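Local atomic coordinates of glycosyltransferase Gtf1 (Streptococcus pneumoniae, PDB entry 4PQG), a protein that is a glycosyltransferase of the GT-B class that also carries an extended beta-sheet domain. Residues Lys341-Leu346 and Phe362-Ser367; Leu373-Ile378 and Ile387-His392. One frame throughout, in Å; residues are numbered along the deposited sequence.

Interaction 1 (Lys341-Leu346 and Phe362-Ser367); sequences KHIDWL and FDIYGS. With UDP (uridine-5'-diphosphate), chain C.
With CG1 lying anti to the carbonyl carbon (chi1 -62° in Ile343, -63° in Ile364), both isoleucines hold CG2 anti to the backbone N, and Ile343 turns that methyl onto the strand: its CG2 sits 3.7 Å from CD1 of Ile364. The two side chains slide past each other in opposite directions, and the contact is made alongside, the branch methyl of Ile343 against the terminal methyl of Ile364. One turn further along the helix Leu346 crosses Phe362 at about a right angle, and its CB lies 3.8 Å from CZ at the far end of the ring. Within its own strand, Ile364 lays CG1 over one face of the Phe362 ring, near the rim. Helix 343-353 and strand 361-365 belong to a beta-alpha-beta unit that starts with strand 330-334, part of the parallel sheet of a Rossmann-like GT-B domain. Bulky aliphatic and aromatic residues suit this buried interface, across which no hydrogen bond passes. His342 takes the N-cap position, and just before it Lys341, bent at chi2 (-71°), sends its long chain to the diphosphate of UDP. Its NZ donates to O1B at 2.8 Å and weakly to O3A at 3.3 Å, while Glu412 forms a salt bridge with the same ammonium group. At the other segment's end, Gly366 N comes within 3.3 Å of uracil O4; the backbone there would press a CB against the preceding carbonyl oxygen.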
loop_
_atom_site.group_PDB
_atom_site.type_symbol
_atom_site.label_atom_id
_atom_site.label_comp_id
_atom_site.label_asym_id
_atom_site.label_seq_id
_atom_site.Cartn_x
_atom_site.Cartn_y
_atom_site.Cartn_z
ATOM N N LYS A 341 3.234 -2.631 14.784
ATOM C CA LYS A 341 3.618 -1.227 15.043
ATOM C C LYS A 341 3.512 -0.864 16.540
ATOM O O LYS A 341 4.044 0.156 16.970
ATOM C CB LYS A 341 2.755 -0.252 14.214
ATOM C CG LYS A 341 2.812 -0.461 12.692
ATOM C CD LYS A 341 4.165 -0.043 12.082
ATOM C CE LYS A 341 4.224 -0.361 10.590
ATOM N NZ LYS A 341 5.291 0.388 9.854
ATOM N N HIS A 342 2.806 -1.699 17.311
ATOM C CA HIS A 342 2.689 -1.563 18.775
ATOM C C HIS A 342 2.372 -0.177 19.238
ATOM O O HIS A 342 2.961 0.309 20.220
ATOM C CB HIS A 342 3.967 -2.030 19.475
ATOM C CG HIS A 342 4.430 -3.390 19.046
ATOM N ND1 HIS A 342 3.918 -4.528 19.564
ATOM C CD2 HIS A 342 5.385 -3.773 18.110
ATOM C CE1 HIS A 342 4.523 -5.590 18.990
ATOM N NE2 HIS A 342 5.426 -5.124 18.103
ATOM N N ILE A 343 1.439 0.481 18.556
ATOM C CA ILE A 343 1.065 1.842 18.923
ATOM C C ILE A 343 0.527 1.883 20.355
ATOM O O ILE A 343 0.658 2.907 21.034
ATOM C CB ILE A 343 0.113 2.482 17.897
ATOM C CG1 ILE A 343 0.807 2.591 16.532
ATOM C CG2 ILE A 343 -0.309 3.875 18.343
ATOM C CD1 ILE A 343 -0.129 2.943 15.399
ATOM N N ASP A 344 -0.018 0.757 20.827
ATOM C CA ASP A 344 -0.533 0.696 22.202
ATOM C C ASP A 344 0.544 0.983 23.240
ATOM O O ASP A 344 0.282 1.659 24.234
ATOM C CB ASP A 344 -1.270 -0.615 22.493
ATOM C CG ASP A 344 -0.416 -1.836 22.233
ATOM O OD1 ASP A 344 0.156 -1.921 21.122
ATOM O OD2 ASP A 344 -0.322 -2.705 23.134
ATOM N N TRP A 345 1.758 0.494 22.996
ATOM C CA TRP A 345 2.905 0.838 23.830
ATOM C C TRP A 345 3.175 2.314 23.838
ATOM O O TRP A 345 3.466 2.879 24.902
ATOM C CB TRP A 345 4.154 0.063 23.416
ATOM C CG TRP A 345 4.030 -1.441 23.532
ATOM C CD1 TRP A 345 3.064 -2.166 24.218
ATOM C CD2 TRP A 345 4.936 -2.458 22.973
ATOM N NE1 TRP A 345 3.290 -3.512 24.106
ATOM C CE2 TRP A 345 4.389 -3.759 23.376
ATOM C CE3 TRP A 345 6.082 -2.421 22.186
ATOM C CZ2 TRP A 345 4.986 -4.956 23.008
ATOM C CZ3 TRP A 345 6.674 -3.634 21.808
ATOM C CH2 TRP A 345 6.138 -4.875 22.219
ATOM N N LEU A 346 3.072 2.970 22.676
ATOM C CA LEU A 346 3.265 4.420 22.611
ATOM C C LEU A 346 2.198 5.189 23.381
ATOM O O LEU A 346 2.511 6.176 24.074
ATOM C CB LEU A 346 3.292 4.931 21.159
ATOM C CG LEU A 346 4.434 4.413 20.284
ATOM C CD1 LEU A 346 4.296 5.003 18.886
ATOM C CD2 LEU A 346 5.779 4.779 20.906
ATOM N N PHE A 362 -0.449 13.784 21.482
ATOM C CA PHE A 362 -0.018 12.641 20.673
ATOM C C PHE A 362 -1.096 12.363 19.645
ATOM O O PHE A 362 -2.164 11.895 19.998
ATOM C CB PHE A 362 0.201 11.397 21.564
ATOM C CG PHE A 362 0.675 10.160 20.821
ATOM C CD1 PHE A 362 1.468 10.255 19.671
ATOM C CD2 PHE A 362 0.367 8.891 21.305
ATOM C CE1 PHE A 362 1.916 9.108 19.011
ATOM C CE2 PHE A 362 0.819 7.751 20.652
ATOM C CZ PHE A 362 1.593 7.861 19.502
ATOM N N ASP A 363 -0.810 12.695 18.384
ATOM C CA ASP A 363 -1.715 12.407 17.267
ATOM C C ASP A 363 -1.272 11.159 16.526
ATOM O O ASP A 363 -0.084 10.993 16.223
ATOM C CB ASP A 363 -1.808 13.614 16.319
ATOM C CG ASP A 363 -2.718 14.712 16.859
ATOM O OD1 ASP A 363 -3.540 14.438 17.774
ATOM O OD2 ASP A 363 -2.614 15.854 16.360
ATOM N N ILE A 364 -2.236 10.280 16.256
ATOM C CA ILE A 364 -1.984 8.975 15.642
ATOM C C ILE A 364 -2.653 8.910 14.267
ATOM O O ILE A 364 -3.879 8.893 14.169
ATOM C CB ILE A 364 -2.471 7.811 16.555
ATOM C CG1 ILE A 364 -1.705 7.797 17.886
ATOM C CG2 ILE A 364 -2.309 6.464 15.865
ATOM C CD1 ILE A 364 -2.340 6.927 18.967
ATOM N N TYR A 365 -1.839 8.889 13.218
ATOM C CA TYR A 365 -2.321 8.833 11.830
ATOM C C TYR A 365 -2.264 7.407 11.292
ATOM O O TYR A 365 -1.350 6.660 11.609
ATOM C CB TYR A 365 -1.483 9.752 10.945
ATOM C CG TYR A 365 -1.717 11.213 11.242
ATOM C CD1 TYR A 365 -2.628 11.957 10.499
ATOM C CD2 TYR A 365 -1.045 11.843 12.285
ATOM C CE1 TYR A 365 -2.860 13.289 10.774
ATOM C CE2 TYR A 365 -1.267 13.181 12.569
ATOM C CZ TYR A 365 -2.180 13.895 11.819
ATOM O OH TYR A 365 -2.396 15.220 12.107
ATOM N N GLY A 366 -3.257 7.038 10.495
ATOM C CA GLY A 366 -3.318 5.707 9.891
ATOM C C GLY A 366 -4.640 5.008 10.160
ATOM O O GLY A 366 -5.494 5.537 10.870
ATOM N N SER A 367 -4.811 3.824 9.574
ATOM C CA SER A 367 -6.007 3.009 9.779
ATOM C C SER A 367 -5.603 1.583 10.043
ATOM O O SER A 367 -4.505 1.174 9.689
ATOM C CB SER A 367 -6.917 3.034 8.549
ATOM O OG SER A 367 -7.264 4.364 8.254
HETATM N N1 UDP C . 0.608 6.961 5.348
HETATM C C2 UDP C . -0.294 7.960 4.923
HETATM N N3 UDP C . -1.195 8.422 5.778
HETATM C C4 UDP C . -1.294 7.974 7.038
HETATM C C5 UDP C . -0.424 6.980 7.497
HETATM C C6 UDP C . 0.540 6.486 6.610
HETATM O O2 UDP C . -0.249 8.426 3.757
HETATM O O4 UDP C . -2.172 8.466 7.781
HETATM C "C1'" UDP C . 1.623 6.498 4.390
HETATM C "C2'" UDP C . 2.975 7.086 4.787
HETATM O "O2'" UDP C . 3.213 8.408 4.263
HETATM C "C3'" UDP C . 3.993 6.087 4.265
HETATM C "C4'" UDP C . 3.218 4.773 4.205
HETATM O "O4'" UDP C . 1.836 5.087 4.443
HETATM O "O3'" UDP C . 4.421 6.443 2.945
HETATM C "C5'" UDP C . 3.665 3.775 5.271
HETATM O "O5'" UDP C . 4.943 3.278 4.913
HETATM P PA UDP C . 5.951 2.686 6.012
HETATM O O1A UDP C . 7.203 2.223 5.315
HETATM O O2A UDP C . 6.070 3.730 7.096
HETATM O O3A UDP C . 5.165 1.514 6.794
HETATM P PB UDP C . 4.557 0.116 6.276
HETATM O O1B UDP C . 4.929 -0.863 7.367
HETATM O O2B UDP C . 3.065 0.371 6.134
HETATM O O3B UDP C . 5.275 -0.207 4.980
#

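Interaction 2 (Leu373-Ile378 and Ile387-His392). With UDP (uridine-5'-diphosphate), chain C.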
loop_
_atom_site.group_PDB
_atom_site.type_symbol
_atom_site.label_atom_id
_atom_site.label_comp_id
_atom_site.label_asym_id
_atom_site.label_seq_id
_atom_site.Cartn_x
_atom_site.Cartn_y
_atom_site.Cartn_z
ATOM N N LEU A 373 -8.581 -1.350 20.176
ATOM C CA LEU A 373 -7.716 -1.357 21.348
ATOM C C LEU A 373 -7.250 0.053 21.730
ATOM O O LEU A 373 -7.291 0.422 22.904
ATOM C CB LEU A 373 -6.523 -2.314 21.155
ATOM C CG LEU A 373 -5.442 -2.319 22.241
ATOM C CD1 LEU A 373 -6.029 -2.633 23.620
ATOM C CD2 LEU A 373 -4.321 -3.298 21.908
ATOM N N LEU A 374 -6.839 0.848 20.742
ATOM C CA LEU A 374 -6.297 2.172 21.014
ATOM C C LEU A 374 -7.329 3.113 21.671
ATOM O O LEU A 374 -7.011 3.799 22.643
ATOM C CB LEU A 374 -5.697 2.791 19.751
ATOM C CG LEU A 374 -4.513 2.082 19.083
ATOM C CD1 LEU A 374 -4.026 2.928 17.908
ATOM C CD2 LEU A 374 -3.370 1.795 20.056
ATOM N N ARG A 375 -8.549 3.126 21.129
ATOM C CA ARG A 375 -9.678 3.841 21.718
ATOM C C ARG A 375 -9.982 3.387 23.152
ATOM O O ARG A 375 -10.316 4.206 24.010
ATOM C CB ARG A 375 -10.925 3.654 20.853
ATOM C CG ARG A 375 -10.903 4.462 19.574
ATOM C CD ARG A 375 -12.274 4.553 18.930
ATOM N NE ARG A 375 -12.604 3.339 18.181
ATOM C CZ ARG A 375 -12.379 3.158 16.877
ATOM N NH1 ARG A 375 -12.726 2.015 16.305
ATOM N NH2 ARG A 375 -11.819 4.116 16.139
ATOM N N GLU A 376 -9.873 2.084 23.391
ATOM C CA GLU A 376 -10.094 1.505 24.706
ATOM C C GLU A 376 -9.066 2.001 25.741
ATOM O O GLU A 376 -9.450 2.415 26.837
ATOM C CB GLU A 376 -10.117 -0.020 24.601
ATOM C CG GLU A 376 -10.104 -0.772 25.919
ATOM C CD GLU A 376 -9.876 -2.265 25.708
ATOM O OE1 GLU A 376 -10.667 -2.887 24.968
ATOM O OE2 GLU A 376 -8.901 -2.810 26.277
ATOM N N ILE A 377 -7.780 1.971 25.382
ATOM C CA ILE A 377 -6.714 2.489 26.236
ATOM C C ILE A 377 -6.908 3.982 26.553
ATOM O O ILE A 377 -6.799 4.403 27.715
ATOM C CB ILE A 377 -5.306 2.248 25.621
ATOM C CG1 ILE A 377 -5.068 0.751 25.418
ATOM C CG2 ILE A 377 -4.210 2.834 26.509
ATOM C CD1 ILE A 377 -3.861 0.421 24.568
ATOM N N ILE A 378 -7.204 4.767 25.521
ATOM C CA ILE A 378 -7.437 6.195 25.661
ATOM C C ILE A 378 -8.637 6.470 26.581
ATOM O O ILE A 378 -8.539 7.301 27.496
ATOM C CB ILE A 378 -7.614 6.854 24.277
ATOM C CG1 ILE A 378 -6.317 6.721 23.472
ATOM C CG2 ILE A 378 -8.010 8.319 24.400
ATOM C CD1 ILE A 378 -6.493 6.983 21.983
ATOM N N ILE A 387 -4.700 12.618 23.421
ATOM C CA ILE A 387 -4.347 11.524 22.498
ATOM C C ILE A 387 -5.526 11.256 21.557
ATOM O O ILE A 387 -6.644 10.953 22.017
ATOM C CB ILE A 387 -3.929 10.220 23.229
ATOM C CG1 ILE A 387 -2.804 10.497 24.232
ATOM C CG2 ILE A 387 -3.449 9.164 22.226
ATOM C CD1 ILE A 387 -2.484 9.355 25.178
ATOM N N GLN A 388 -5.276 11.382 20.248
ATOM C CA GLN A 388 -6.331 11.258 19.228
ATOM C C GLN A 388 -5.915 10.487 17.962
ATOM O O GLN A 388 -4.772 10.565 17.515
ATOM C CB GLN A 388 -6.876 12.637 18.837
ATOM C CG GLN A 388 -7.761 13.259 19.908
ATOM C CD GLN A 388 -7.937 14.758 19.751
ATOM O OE1 GLN A 388 -7.645 15.330 18.695
ATOM N NE2 GLN A 388 -8.415 15.410 20.821
ATOM N N LEU A 389 -6.879 9.748 17.414
ATOM C CA LEU A 389 -6.740 9.029 16.157
ATOM C C LEU A 389 -7.237 9.936 15.050
ATOM O O LEU A 389 -8.379 10.390 15.066
ATOM C CB LEU A 389 -7.570 7.741 16.177
ATOM C CG LEU A 389 -7.034 6.444 16.805
ATOM C CD1 LEU A 389 -6.476 6.658 18.201
ATOM C CD2 LEU A 389 -8.129 5.385 16.837
ATOM N N LYS A 390 -6.372 10.191 14.089
ATOM C CA LYS A 390 -6.672 11.154 13.039
ATOM C C LYS A 390 -7.149 10.502 11.748
ATOM O O LYS A 390 -7.599 11.197 10.853
ATOM C CB LYS A 390 -5.445 12.018 12.752
ATOM C CG LYS A 390 -4.879 12.722 13.981
ATOM C CD LYS A 390 -5.879 13.702 14.587
ATOM C CE LYS A 390 -5.784 15.043 13.883
ATOM N NZ LYS A 390 -6.973 15.892 14.193
ATOM N N GLY A 391 -7.043 9.179 11.648
ATOM C CA GLY A 391 -7.384 8.491 10.397
ATOM C C GLY A 391 -6.198 8.478 9.454
ATOM O O GLY A 391 -5.125 8.986 9.788
ATOM N N HIS A 392 -6.383 7.892 8.274
ATOM C CA HIS A 392 -5.329 7.859 7.255
ATOM C C HIS A 392 -5.404 9.152 6.510
ATOM O O HIS A 392 -6.467 9.504 5.986
ATOM C CB HIS A 392 -5.539 6.675 6.311
ATOM C CG HIS A 392 -4.366 6.401 5.407
ATOM N ND1 HIS A 392 -3.426 5.479 5.698
ATOM C CD2 HIS A 392 -4.005 6.962 4.177
ATOM C CE1 HIS A 392 -2.503 5.453 4.721
ATOM N NE2 HIS A 392 -2.858 6.366 3.787
HETATM N N1 UDP C . 0.608 6.961 5.348
HETATM C C2 UDP C . -0.294 7.960 4.923
HETATM N N3 UDP C . -1.195 8.422 5.778
HETATM C C4 UDP C . -1.294 7.974 7.038
HETATM C C5 UDP C . -0.424 6.980 7.497
HETATM C C6 UDP C . 0.540 6.486 6.610
HETATM O O2 UDP C . -0.249 8.426 3.757
HETATM O O4 UDP C . -2.172 8.466 7.781
HETATM C "C1'" UDP C . 1.623 6.498 4.390
HETATM C "C2'" UDP C . 2.975 7.086 4.787
HETATM O "O2'" UDP C . 3.213 8.408 4.263
HETATM C "C3'" UDP C . 3.993 6.087 4.265
HETATM C "C4'" UDP C . 3.218 4.773 4.205
HETATM O "O4'" UDP C . 1.836 5.087 4.443
HETATM O "O3'" UDP C . 4.421 6.443 2.945
HETATM C "C5'" UDP C . 3.665 3.775 5.271
HETATM O "O5'" UDP C . 4.943 3.278 4.913
HETATM P PA UDP C . 5.951 2.686 6.012
HETATM O O1A UDP C . 7.203 2.223 5.315
HETATM O O2A UDP C . 6.070 3.730 7.096
HETATM O O3A UDP C . 5.165 1.514 6.794
HETATM P PB UDP C . 4.557 0.116 6.276
HETATM O O1B UDP C . 4.929 -0.863 7.367
HETATM O O2B UDP C . 3.065 0.371 6.134
HETATM O O3B UDP C . 5.275 -0.207 4.980
#
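Helix 373-378 runs nearly antiparallel to strand 387-391, their axes 157° apart in direction and 9.5 Å apart at closest approach, and Ile378 and Leu389 lead the side chains that fill the gap. This is the helix-to-second-strand half of a beta-alpha-beta unit in which strand 361-365 comes first, and strand 387-391 forms one margin of the parallel sheet. The CD1 methyl of Ile378 touches both strand residues: it stands 3.8 Å from CG2 of Ile387 and equally 3.8 Å from CD1 of Leu389. The beta-branched Ile387 offers that CG2 close to its backbone, whereas the longer Leu389 extends a fork toward the helix. One prong, CD1, serves Ile378 and, at 4.2 Å, CB of Leu374; the other, CD2, turns to Arg375. There the arginine crosses the leucine at about a right angle, its chain bent at chi3 (-80°), and both its CG and its NH2 come to 4.0 Å from Leu389 CD2. As an exposed residue, Arg375 suits the outer border of the contact. Gly391 adopts backbone angles at which a CB would collide with the preceding carbonyl oxygen. His392 follows in the UDP pocket, with Tyr27 hydrogen-bonded to NE2. Its imidazole and the uracil lie against each other, N3 of UDP 3.3 Å above the plane of the His392 ring, over its centre.

In the fold
Interactions 1 and 2 follow one another along the chain, their centres about 7 Å apart, as strand 361-365 leads into helix 371-380. The two strands are neighbours in one parallel sheet: Lys390 N lies 2.8 Å from Ile364 O, and Gly366 N lies 2.8 Å from Gly391 O, both probable hydrogen bonds. On the helix side, Asp344 CB packs 3.5 Å from Ile377 CD1, and Leu374 touches Ile343. Both interactions reach the UDP pocket. Lys341 of interaction 1 addresses the diphosphate, whereas Tyr365 and Gly366 from interaction 1, and Gly391 and His392 from interaction 2, meet the uracil, with Ser367 OG 3.5 Å from His392 CB where the segments adjoin.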